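Local coordinates for REP-associated tyrosine transposase (Escherichia coli, PDB 4ER8), which binds the hairpins of repetitive extragenic palindromes and catalyses cleavage and recombination of the mosaic elements built from them, at residues L56-H61 with G160-S165; T13-V18 with R110-Y115. All blocks are in the same frame, centred on the assembly; numbering follows the deposited sequence.

Interaction 1: L56-H61 with G160-S165; sequences LPEHMH and GERIIS. With NI (nickel (II) ion), chain C; nucleotides of chain B.
H59, H61 and E161 close on one nickel ion, the two histidines from strand 59-65 and the glutamate from the C-terminal tail. Both rings offer NE2, H61 at 2.0 Å from the metal; H61 ND1 is hydrogen-bonded to T17 OG1. E161 grips nickel with both carboxylate oxygens, OE2 at 2.1 Å and OE1 at 2.3 Å; its chain bends at chi2 (-83°) to bring the carboxylate round, steeply across the two imidazole planes. N119 and H123 complete the site, and Y115 hydrogen-bonds E161 OE2. H59, M60 and H61 are the His-hydrophobic-His triplet of the HUH nucleases.

Behind the metal, H59 ND1 donates to E58 OE1 over 2.7 Å, in the ring plane and on the syn side of the carboxylate. Held by E58 at ND1 and by nickel at NE2, the H59 ring has little freedom to turn, and L56 CD1 rests over one face. E58 OE2 forms a salt bridge with R162 NH1 at the guanidinium edge.

G160 O accepts hydrogen bonds from N2 of DG4 and N6 of DA3, both of chain B, and E161 O one from N1 of the same guanine. The tail thus binds metal with a side chain and bases with its backbone, consistent with coupling guide-sequence reading to the nuclease centre.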
ATOM      1  N   LEU A  56      -3.553   6.623  -2.259  1.00 41.40           N
ATOM      2  CA  LEU A  56      -3.747   7.669  -3.211  1.00 42.23           C
ATOM      3  C   LEU A  56      -5.242   7.712  -3.434  1.00 43.26           C
ATOM      4  O   LEU A  56      -5.963   6.880  -2.853  1.00 44.02           O
ATOM      5  CB  LEU A  56      -2.894   7.441  -4.461  1.00 42.03           C
ATOM      6  CG  LEU A  56      -1.465   7.725  -3.951  1.00 42.39           C
ATOM      7  CD1 LEU A  56      -0.629   6.458  -3.788  1.00 40.75           C
ATOM      8  CD2 LEU A  56      -0.727   8.765  -4.771  1.00 40.42           C
ATOM      9  N   PRO A  57      -5.735   8.696  -4.207  1.00 43.58           N
ATOM     10  CA  PRO A  57      -7.184   8.724  -4.354  1.00 44.15           C
ATOM     11  C   PRO A  57      -7.692   7.451  -4.983  1.00 44.45           C
ATOM     12  O   PRO A  57      -8.752   6.972  -4.590  1.00 45.21           O
ATOM     13  CB  PRO A  57      -7.426   9.908  -5.287  1.00 44.75           C
ATOM     14  CG  PRO A  57      -6.143  10.726  -5.219  1.00 44.95           C
ATOM     15  CD  PRO A  57      -5.064   9.726  -5.018  1.00 43.41           C
ATOM     16  N   GLU A  58      -6.924   6.867  -5.901  1.00 44.21           N
ATOM     17  CA  GLU A  58      -7.395   5.672  -6.634  1.00 44.31           C
ATOM     18  C   GLU A  58      -6.541   4.395  -6.596  1.00 43.32           C
ATOM     19  O   GLU A  58      -6.795   3.494  -7.387  1.00 44.19           O
ATOM     20  CB  GLU A  58      -7.683   6.019  -8.104  1.00 44.57           C
ATOM     21  CG  GLU A  58      -6.622   6.913  -8.756  1.00 47.48           C
ATOM     22  CD  GLU A  58      -5.226   6.361  -8.622  1.00 50.96           C
ATOM     23  OE1 GLU A  58      -4.426   6.912  -7.838  1.00 54.86           O
ATOM     24  OE2 GLU A  58      -4.918   5.368  -9.296  1.00 53.86           O
ATOM     25  N   HIS A  59      -5.557   4.301  -5.704  1.00 41.83           N
ATOM     26  CA  HIS A  59      -4.744   3.089  -5.539  1.00 39.70           C
ATOM     27  C   HIS A  59      -3.863   3.277  -4.332  1.00 39.80           C
ATOM     28  O   HIS A  59      -3.785   4.382  -3.781  1.00 40.02           O
ATOM     29  CB  HIS A  59      -3.886   2.806  -6.790  1.00 39.03           C
ATOM     30  CG  HIS A  59      -2.645   3.642  -6.920  1.00 38.25           C
ATOM     31  ND1 HIS A  59      -2.670   4.995  -7.194  1.00 38.35           N
ATOM     32  CD2 HIS A  59      -1.332   3.293  -6.894  1.00 37.14           C
ATOM     33  CE1 HIS A  59      -1.426   5.443  -7.315  1.00 38.37           C
ATOM     34  NE2 HIS A  59      -0.595   4.431  -7.117  1.00 34.95           N
ATOM     35  N   MET A  60      -3.197   2.218  -3.908  1.00 38.80           N
ATOM     36  CA  MET A  60      -2.351   2.325  -2.762  1.00 38.43           C
ATOM     37  C   MET A  60      -1.204   1.369  -2.943  1.00 38.32           C
ATOM     38  O   MET A  60      -1.321   0.400  -3.705  1.00 39.58           O
ATOM     39  CB  MET A  60      -3.140   2.051  -1.477  1.00 38.07           C
ATOM     40  CG  MET A  60      -3.702   0.661  -1.257  1.00 40.83           C
ATOM     41  SD  MET A  60      -5.122   0.673  -0.045  1.00 45.04           S
ATOM     42  CE  MET A  60      -5.634  -0.998  -0.141  1.00 44.49           C
ATOM     43  N   HIS A  61      -0.094   1.657  -2.270  1.00 36.91           N
ATOM     44  CA  HIS A  61       1.056   0.788  -2.212  1.00 35.27           C
ATOM     45  C   HIS A  61       1.394   0.593  -0.768  1.00 34.96           C
ATOM     46  O   HIS A  61       1.261   1.536   0.019  1.00 34.79           O
ATOM     47  CB  HIS A  61       2.242   1.477  -2.833  1.00 34.86           C
ATOM     48  CG  HIS A  61       2.028   1.916  -4.236  1.00 34.93           C
ATOM     49  ND1 HIS A  61       2.115   1.052  -5.308  1.00 37.37           N
ATOM     50  CD2 HIS A  61       1.763   3.135  -4.757  1.00 36.03           C
ATOM     51  CE1 HIS A  61       1.883   1.713  -6.430  1.00 34.21           C
ATOM     52  NE2 HIS A  61       1.681   2.983  -6.125  1.00 36.83           N
ATOM     53  N   GLY A 160       3.661  -2.685 -10.012  1.00 46.16           N
ATOM     54  CA  GLY A 160       2.236  -2.887 -10.011  1.00 45.73           C
ATOM     55  C   GLY A 160       1.378  -1.705 -10.410  1.00 45.84           C
ATOM     56  O   GLY A 160       0.152  -1.841 -10.469  1.00 44.44           O
ATOM     57  N   GLU A 161       1.982  -0.539 -10.675  1.00 46.04           N
ATOM     58  CA  GLU A 161       1.176   0.620 -11.143  1.00 46.33           C
ATOM     59  C   GLU A 161       0.302   0.309 -12.379  1.00 47.18           C
ATOM     60  O   GLU A 161       0.672  -0.499 -13.259  1.00 45.79           O
ATOM     61  CB  GLU A 161       2.020   1.865 -11.414  1.00 45.79           C
ATOM     62  CG  GLU A 161       2.976   2.309 -10.282  1.00 46.24           C
ATOM     63  CD  GLU A 161       2.329   3.150  -9.204  1.00 46.25           C
ATOM     64  OE1 GLU A 161       1.080   3.224  -9.113  1.00 47.73           O
ATOM     65  OE2 GLU A 161       3.079   3.758  -8.412  1.00 47.58           O
ATOM     66  N   ARG A 162      -0.866   0.963 -12.429  1.00 48.74           N
ATOM     67  CA  ARG A 162      -1.724   0.918 -13.607  1.00 49.94           C
ATOM     68  C   ARG A 162      -0.975   1.443 -14.836  1.00 51.39           C
ATOM     69  O   ARG A 162      -0.123   2.338 -14.719  1.00 51.15           O
ATOM     70  CB  ARG A 162      -3.039   1.648 -13.359  1.00 48.97           C
ATOM     71  CG  ARG A 162      -3.010   3.108 -13.565  1.00 50.19           C
ATOM     72  CD  ARG A 162      -4.080   3.813 -12.694  1.00 51.87           C
ATOM     73  NE  ARG A 162      -5.381   3.210 -12.857  1.00 49.94           N
ATOM     74  CZ  ARG A 162      -6.317   3.157 -11.922  1.00 50.22           C
ATOM     75  NH1 ARG A 162      -6.116   3.678 -10.724  1.00 48.78           N
ATOM     76  NH2 ARG A 162      -7.468   2.558 -12.196  1.00 51.88           N
ATOM     77  N   ILE A 163      -1.260   0.827 -15.983  1.00 53.33           N
ATOM     78  CA  ILE A 163      -0.726   1.242 -17.280  1.00 56.15           C
ATOM     79  C   ILE A 163      -1.039   2.722 -17.521  1.00 57.87           C
ATOM     80  O   ILE A 163      -2.191   3.145 -17.352  1.00 57.64           O
ATOM     81  CB  ILE A 163      -1.296   0.356 -18.448  1.00 56.06           C
ATOM     82  CG1 ILE A 163      -2.776  -0.000 -18.224  1.00 58.88           C
ATOM     83  CG2 ILE A 163      -0.565  -0.993 -18.530  1.00 55.93           C
ATOM     84  CD1 ILE A 163      -3.837   1.223 -18.034  1.00 60.29           C
ATOM     85  N   ILE A 164      -0.018   3.515 -17.870  1.00 60.36           N
ATOM     86  CA  ILE A 164      -0.237   4.939 -18.198  1.00 62.66           C
ATOM     87  C   ILE A 164      -0.610   5.062 -19.669  1.00 63.78           C
ATOM     88  O   ILE A 164       0.230   4.913 -20.565  1.00 63.40           O
ATOM     89  CB  ILE A 164       0.956   5.937 -17.797  1.00 63.04           C
ATOM     90  CG1 ILE A 164       2.343   5.452 -18.283  1.00 64.18           C
ATOM     91  CG2 ILE A 164       0.973   6.212 -16.278  1.00 62.96           C
ATOM     92  CD1 ILE A 164       3.372   6.587 -18.531  1.00 65.52           C
ATOM     93  N   SER A 165      -1.894   5.294 -19.906  1.00 65.43           N
ATOM     94  CA  SER A 165      -2.378   5.553 -21.255  1.00 67.17           C
ATOM     95  C   SER A 165      -3.103   6.917 -21.348  1.00 67.75           C
ATOM     96  O   SER A 165      -2.490   7.987 -21.184  1.00 68.18           O
ATOM     97  CB  SER A 165      -3.256   4.384 -21.730  1.00 67.46           C
ATOM     98  OG  SER A 165      -4.446   4.854 -22.345  1.00 68.67           O
TER
HETATM   99 NI    NI C 201       1.479   4.572  -7.321  1.00 38.93          NI
ATOM    100  P    DG B   4      -2.674 -10.035 -16.754  1.00 43.95           P
ATOM    101  OP1  DG B   4      -3.370 -11.338 -16.704  1.00 44.04           O
ATOM    102  OP2  DG B   4      -1.896  -9.576 -17.925  1.00 41.59           O
ATOM    103  O5'  DG B   4      -3.826  -8.972 -16.485  1.00 42.06           O
ATOM    104  C5'  DG B   4      -4.654  -9.038 -15.355  1.00 42.89           C
ATOM    105  C4'  DG B   4      -5.273  -7.667 -15.156  1.00 43.96           C
ATOM    106  O4'  DG B   4      -4.167  -6.749 -14.948  1.00 45.06           O
ATOM    107  C3'  DG B   4      -6.061  -7.088 -16.338  1.00 43.89           C
ATOM    108  O3'  DG B   4      -7.037  -6.232 -15.817  1.00 46.20           O
ATOM    109  C2'  DG B   4      -5.018  -6.249 -17.075  1.00 41.98           C
ATOM    110  C1'  DG B   4      -4.285  -5.653 -15.881  1.00 42.60           C
ATOM    111  N9   DG B   4      -2.924  -5.137 -16.131  1.00 39.55           N
ATOM    112  C8   DG B   4      -2.095  -5.415 -17.189  1.00 38.15           C
ATOM    113  N7   DG B   4      -0.930  -4.836 -17.136  1.00 36.38           N
ATOM    114  C5   DG B   4      -0.982  -4.121 -15.948  1.00 37.89           C
ATOM    115  C6   DG B   4       0.006  -3.287 -15.320  1.00 39.52           C
ATOM    116  O6   DG B   4       1.156  -3.024 -15.752  1.00 40.71           O
ATOM    117  N1   DG B   4      -0.413  -2.741 -14.091  1.00 32.55           N
ATOM    118  C2   DG B   4      -1.624  -3.003 -13.540  1.00 32.77           C
ATOM    119  N2   DG B   4      -1.875  -2.378 -12.386  1.00 31.05           N
ATOM    120  N3   DG B   4      -2.562  -3.775 -14.109  1.00 36.68           N
ATOM    121  C4   DG B   4      -2.183  -4.307 -15.312  1.00 37.05           C
ATOM    122  P    DA B   3       2.401 -11.893 -15.027  1.00 39.60           P
ATOM    123  OP1  DA B   3       1.216 -12.686 -14.693  1.00 39.72           O
ATOM    124  OP2  DA B   3       3.096 -12.348 -16.236  1.00 44.55           O
ATOM    125  O5'  DA B   3       2.255 -10.307 -15.127  1.00 38.22           O
ATOM    126  C5'  DA B   3       1.686  -9.534 -14.093  1.00 39.10           C
ATOM    127  C4'  DA B   3       0.160  -9.702 -14.119  1.00 38.96           C
ATOM    128  O4'  DA B   3      -0.435  -8.971 -13.024  1.00 36.53           O
ATOM    129  C3'  DA B   3      -0.574  -9.250 -15.356  1.00 36.67           C
ATOM    130  O3'  DA B   3      -1.708 -10.018 -15.430  1.00 40.56           O
ATOM    131  C2'  DA B   3      -0.935  -7.815 -14.995  1.00 38.64           C
ATOM    132  C1'  DA B   3      -1.291  -7.974 -13.512  1.00 38.27           C
ATOM    133  N9   DA B   3      -1.059  -6.867 -12.579  1.00 36.36           N
ATOM    134  C8   DA B   3      -0.054  -5.939 -12.581  1.00 35.71           C
ATOM    135  N7   DA B   3      -0.123  -5.097 -11.578  1.00 35.07           N
ATOM    136  C5   DA B   3      -1.254  -5.491 -10.877  1.00 34.48           C
ATOM    137  C6   DA B   3      -1.884  -4.996  -9.708  1.00 35.70           C
ATOM    138  N6   DA B   3      -1.459  -3.934  -8.963  1.00 35.87           N
ATOM    139  N1   DA B   3      -2.972  -5.674  -9.295  1.00 34.92           N
ATOM    140  C2   DA B   3      -3.391  -6.714  -9.999  1.00 34.50           C
ATOM    141  N3   DA B   3      -2.898  -7.240 -11.110  1.00 34.34           N
ATOM    142  C4   DA B   3      -1.818  -6.584 -11.482  1.00 33.83           C
TER

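Interaction 2: T13-V18 with R110-Y115. With nucleotides of chain B.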
ATOM      1  N   THR A  13       8.340 -10.373   4.470  1.00 37.80           N
ATOM      2  CA  THR A  13       8.018  -8.995   4.283  1.00 36.16           C
ATOM      3  C   THR A  13       7.735  -8.826   2.808  1.00 35.99           C
ATOM      4  O   THR A  13       8.421  -9.431   1.984  1.00 36.93           O
ATOM      5  CB  THR A  13       9.205  -8.127   4.749  1.00 36.37           C
ATOM      6  OG1 THR A  13       9.301  -8.209   6.193  1.00 37.32           O
ATOM      7  CG2 THR A  13       9.003  -6.662   4.351  1.00 34.20           C
ATOM      8  N   TRP A  14       6.727  -8.032   2.458  1.00 34.87           N
ATOM      9  CA  TRP A  14       6.388  -7.826   1.067  1.00 34.03           C
ATOM     10  C   TRP A  14       5.883  -6.412   0.795  1.00 34.22           C
ATOM     11  O   TRP A  14       5.446  -5.680   1.710  1.00 33.71           O
ATOM     12  CB  TRP A  14       5.255  -8.756   0.631  1.00 33.91           C
ATOM     13  CG  TRP A  14       5.438 -10.248   0.708  1.00 33.04           C
ATOM     14  CD1 TRP A  14       5.771 -11.093  -0.334  1.00 33.75           C
ATOM     15  CD2 TRP A  14       5.208 -11.089   1.838  1.00 28.90           C
ATOM     16  NE1 TRP A  14       5.771 -12.398   0.106  1.00 33.35           N
ATOM     17  CE2 TRP A  14       5.441 -12.413   1.433  1.00 31.49           C
ATOM     18  CE3 TRP A  14       4.841 -10.846   3.152  1.00 30.02           C
ATOM     19  CZ2 TRP A  14       5.346 -13.477   2.301  1.00 33.25           C
ATOM     20  CZ3 TRP A  14       4.721 -11.870   3.996  1.00 30.03           C
ATOM     21  CH2 TRP A  14       4.968 -13.190   3.580  1.00 32.70           C
ATOM     22  N   PHE A  15       5.902  -6.077  -0.499  1.00 33.77           N
ATOM     23  CA  PHE A  15       5.437  -4.810  -1.031  1.00 32.43           C
ATOM     24  C   PHE A  15       4.224  -5.143  -1.888  1.00 32.45           C
ATOM     25  O   PHE A  15       4.259  -6.163  -2.605  1.00 32.38           O
ATOM     26  CB  PHE A  15       6.508  -4.240  -1.939  1.00 32.22           C
ATOM     27  CG  PHE A  15       6.054  -3.027  -2.732  1.00 30.57           C
ATOM     28  CD1 PHE A  15       6.099  -1.782  -2.186  1.00 28.16           C
ATOM     29  CD2 PHE A  15       5.552  -3.165  -4.017  1.00 29.70           C
ATOM     30  CE1 PHE A  15       5.663  -0.673  -2.913  1.00 30.12           C
ATOM     31  CE2 PHE A  15       5.140  -2.086  -4.736  1.00 28.64           C
ATOM     32  CZ  PHE A  15       5.216  -0.832  -4.196  1.00 29.46           C
ATOM     33  N   PHE A  16       3.187  -4.297  -1.840  1.00 31.06           N
ATOM     34  CA  PHE A  16       1.947  -4.581  -2.549  1.00 31.11           C
ATOM     35  C   PHE A  16       1.419  -3.319  -3.185  1.00 32.10           C
ATOM     36  O   PHE A  16       1.732  -2.231  -2.736  1.00 33.01           O
ATOM     37  CB  PHE A  16       0.853  -5.114  -1.621  1.00 30.77           C
ATOM     38  CG  PHE A  16       1.210  -6.338  -0.844  1.00 27.80           C
ATOM     39  CD1 PHE A  16       1.538  -6.250   0.479  1.00 29.44           C
ATOM     40  CD2 PHE A  16       1.171  -7.564  -1.405  1.00 30.42           C
ATOM     41  CE1 PHE A  16       1.795  -7.378   1.253  1.00 30.02           C
ATOM     42  CE2 PHE A  16       1.461  -8.731  -0.636  1.00 31.61           C
ATOM     43  CZ  PHE A  16       1.768  -8.622   0.695  1.00 28.13           C
ATOM     44  N   THR A  17       0.610  -3.468  -4.229  1.00 32.93           N
ATOM     45  CA  THR A  17       0.028  -2.344  -4.956  1.00 33.53           C
ATOM     46  C   THR A  17      -1.378  -2.824  -5.211  1.00 34.98           C
ATOM     47  O   THR A  17      -1.599  -3.920  -5.799  1.00 35.34           O
ATOM     48  CB  THR A  17       0.735  -2.077  -6.318  1.00 33.44           C
ATOM     49  OG1 THR A  17       2.051  -1.531  -6.103  1.00 34.05           O
ATOM     50  CG2 THR A  17      -0.037  -1.043  -7.130  1.00 34.98           C
ATOM     51  N   VAL A  18      -2.348  -2.055  -4.715  1.00 35.47           N
ATOM     52  CA  VAL A  18      -3.751  -2.377  -4.934  1.00 35.99           C
ATOM     53  C   VAL A  18      -4.389  -1.155  -5.620  1.00 37.68           C
ATOM     54  O   VAL A  18      -4.280   0.003  -5.153  1.00 38.17           O
ATOM     55  CB  VAL A  18      -4.422  -2.687  -3.643  1.00 35.82           C
ATOM     56  CG1 VAL A  18      -5.872  -2.786  -3.836  1.00 37.05           C
ATOM     57  CG2 VAL A  18      -3.843  -3.971  -3.006  1.00 36.19           C
ATOM     58  N   ARG A 110      14.339  -0.377   1.836  1.00 43.14           N
ATOM     59  CA  ARG A 110      14.406   1.077   1.731  1.00 42.58           C
ATOM     60  C   ARG A 110      13.992   1.624   0.359  1.00 42.51           C
ATOM     61  O   ARG A 110      13.290   2.638   0.326  1.00 43.13           O
ATOM     62  CB  ARG A 110      15.781   1.586   2.094  1.00 42.49           C
ATOM     63  CG  ARG A 110      16.057   1.508   3.567  1.00 43.45           C
ATOM     64  CD  ARG A 110      17.543   1.324   3.758  1.00 45.19           C
ATOM     65  NE  ARG A 110      17.958   1.184   5.157  1.00 45.70           N
ATOM     66  CZ  ARG A 110      19.194   1.448   5.579  1.00 42.18           C
ATOM     67  NH1 ARG A 110      20.107   1.861   4.708  1.00 40.36           N
ATOM     68  NH2 ARG A 110      19.505   1.314   6.855  1.00 38.80           N
ATOM     69  N   HIS A 111      14.394   1.002  -0.754  1.00 40.92           N
ATOM     70  CA  HIS A 111      13.965   1.536  -2.056  1.00 40.65           C
ATOM     71  C   HIS A 111      12.455   1.508  -2.096  1.00 39.67           C
ATOM     72  O   HIS A 111      11.806   2.421  -2.616  1.00 39.31           O
ATOM     73  CB  HIS A 111      14.549   0.796  -3.285  1.00 40.54           C
ATOM     74  CG  HIS A 111      16.013   1.055  -3.515  1.00 46.24           C
ATOM     75  ND1 HIS A 111      16.824   0.196  -4.238  1.00 50.74           N
ATOM     76  CD2 HIS A 111      16.823   2.070  -3.102  1.00 47.84           C
ATOM     77  CE1 HIS A 111      18.057   0.678  -4.279  1.00 49.28           C
ATOM     78  NE2 HIS A 111      18.087   1.802  -3.579  1.00 48.91           N
ATOM     79  N   HIS A 112      11.883   0.451  -1.536  1.00 38.83           N
ATOM     80  CA  HIS A 112      10.451   0.343  -1.586  1.00 37.55           C
ATOM     81  C   HIS A 112       9.788   1.242  -0.553  1.00 37.54           C
ATOM     82  O   HIS A 112       8.708   1.737  -0.835  1.00 38.67           O
ATOM     83  CB  HIS A 112       9.970  -1.096  -1.482  1.00 36.47           C
ATOM     84  CG  HIS A 112      10.139  -1.871  -2.741  1.00 33.03           C
ATOM     85  ND1 HIS A 112      11.322  -2.494  -3.083  1.00 30.82           N
ATOM     86  CD2 HIS A 112       9.256  -2.182  -3.718  1.00 27.31           C
ATOM     87  CE1 HIS A 112      11.171  -3.111  -4.245  1.00 24.88           C
ATOM     88  NE2 HIS A 112       9.929  -2.938  -4.646  1.00 23.58           N
ATOM     89  N   VAL A 113      10.402   1.502   0.603  1.00 36.81           N
ATOM     90  CA  VAL A 113       9.732   2.435   1.533  1.00 37.03           C
ATOM     91  C   VAL A 113       9.744   3.848   0.900  1.00 37.45           C
ATOM     92  O   VAL A 113       8.739   4.549   0.924  1.00 38.18           O
ATOM     93  CB  VAL A 113      10.352   2.509   2.960  1.00 37.47           C
ATOM     94  CG1 VAL A 113       9.713   3.635   3.726  1.00 37.50           C
ATOM     95  CG2 VAL A 113      10.237   1.190   3.781  1.00 35.86           C
ATOM     96  N   ASP A 114      10.885   4.246   0.343  1.00 36.86           N
ATOM     97  CA  ASP A 114      11.065   5.525  -0.288  1.00 36.73           C
ATOM     98  C   ASP A 114      10.012   5.632  -1.394  1.00 37.53           C
ATOM     99  O   ASP A 114       9.263   6.642  -1.499  1.00 37.56           O
ATOM    100  CB  ASP A 114      12.443   5.599  -0.960  1.00 36.36           C
ATOM    101  CG  ASP A 114      13.625   5.709   0.026  1.00 38.19           C
ATOM    102  OD1 ASP A 114      13.492   5.895   1.267  1.00 35.96           O
ATOM    103  OD2 ASP A 114      14.745   5.628  -0.503  1.00 38.36           O
ATOM    104  N   TYR A 115       9.960   4.585  -2.221  1.00 36.99           N
ATOM    105  CA  TYR A 115       9.055   4.557  -3.335  1.00 36.66           C
ATOM    106  C   TYR A 115       7.655   4.845  -2.829  1.00 37.69           C
ATOM    107  O   TYR A 115       6.864   5.543  -3.487  1.00 38.05           O
ATOM    108  CB  TYR A 115       9.038   3.190  -3.978  1.00 35.38           C
ATOM    109  CG  TYR A 115       8.218   3.216  -5.242  1.00 35.39           C
ATOM    110  CD1 TYR A 115       8.822   3.389  -6.495  1.00 32.13           C
ATOM    111  CD2 TYR A 115       6.832   3.087  -5.200  1.00 35.91           C
ATOM    112  CE1 TYR A 115       8.069   3.386  -7.665  1.00 30.44           C
ATOM    113  CE2 TYR A 115       6.062   3.079  -6.385  1.00 34.52           C
ATOM    114  CZ  TYR A 115       6.692   3.235  -7.603  1.00 33.43           C
ATOM    115  OH  TYR A 115       5.929   3.287  -8.754  1.00 37.11           O
TER
ATOM    116  P    DA B   3       2.401 -11.893 -15.027  1.00 39.60           P
ATOM    117  OP1  DA B   3       1.216 -12.686 -14.693  1.00 39.72           O
ATOM    118  OP2  DA B   3       3.096 -12.348 -16.236  1.00 44.55           O
ATOM    119  O5'  DA B   3       2.255 -10.307 -15.127  1.00 38.22           O
ATOM    120  C5'  DA B   3       1.686  -9.534 -14.093  1.00 39.10           C
ATOM    121  C4'  DA B   3       0.160  -9.702 -14.119  1.00 38.96           C
ATOM    122  O4'  DA B   3      -0.435  -8.971 -13.024  1.00 36.53           O
ATOM    123  C3'  DA B   3      -0.574  -9.250 -15.356  1.00 36.67           C
ATOM    124  O3'  DA B   3      -1.708 -10.018 -15.430  1.00 40.56           O
ATOM    125  C2'  DA B   3      -0.935  -7.815 -14.995  1.00 38.64           C
ATOM    126  C1'  DA B   3      -1.291  -7.974 -13.512  1.00 38.27           C
ATOM    127  N9   DA B   3      -1.059  -6.867 -12.579  1.00 36.36           N
ATOM    128  C8   DA B   3      -0.054  -5.939 -12.581  1.00 35.71           C
ATOM    129  N7   DA B   3      -0.123  -5.097 -11.578  1.00 35.07           N
ATOM    130  C5   DA B   3      -1.254  -5.491 -10.877  1.00 34.48           C
ATOM    131  C6   DA B   3      -1.884  -4.996  -9.708  1.00 35.70           C
ATOM    132  N6   DA B   3      -1.459  -3.934  -8.963  1.00 35.87           N
ATOM    133  N1   DA B   3      -2.972  -5.674  -9.295  1.00 34.92           N
ATOM    134  C2   DA B   3      -3.391  -6.714  -9.999  1.00 34.50           C
ATOM    135  N3   DA B   3      -2.898  -7.240 -11.110  1.00 34.34           N
ATOM    136  C4   DA B   3      -1.818  -6.584 -11.482  1.00 33.83           C
TER
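Segment 13-18 of strand 13-19 packs against helix 106-122, the two backbones coming nearest at F15 and H112, whose CA atoms are 7.2 Å apart. The side chain of F15 carries the contact from the strand. With CG anti to the backbone N (chi1 171°), its ring reaches the helix, and H112 sets CD2 over one ring face, 3.5 Å from F15 CG and displaced toward the rim. The two ring planes are inclined at 58°, with centroids 4.8 Å apart, an oblique aromatic pair. H112 is held through ND1, which hydrogen-bonds the carbonyl O of D108 one turn back and helps keep CD2 over the F15 ring. Here the helix packs on the antiparallel sheet of an RNA-recognition-motif-like fold, in which strand 13-19 is an inner strand between 59-65 and 99-102; I63 of the neighbouring strand touches both F15 and H112. Farther along the helix, Y115 meets the end of the F15 ring more loosely, CD2 lying 4.4 Å from F15 CZ, while its hydroxyl is the one that reaches E161. Shortening F15 to an alanine is likely to take away the ring face on which H112 CD2 rests and to open a gap between strand and helix. Two residues on from F15, T17 O accepts a weak hydrogen bond from N6 of DA3 of chain B, 3.2 Å long.

How the interactions relate
Both contacts are buried, but interaction 1 is polar and metal-centred, whereas interaction 2 is aromatic and apolar. They share a sheet: strands 59-65 and 13-19 are neighbours, joined by the backbone bond from M60 N to V18 O and by the side chains of H61 and T17. Helix 106-122 serves both, packing on F15 in interaction 2 and also carrying residues of the metal site of interaction 1. Adenine DA3 of chain B lies between them, its amino group shared by the tail and, weakly, by the strand. Interaction 2 thus joins helix to sheet in the core, while interaction 1 brings the tail, whose last residues are exposed, to the metal and DNA.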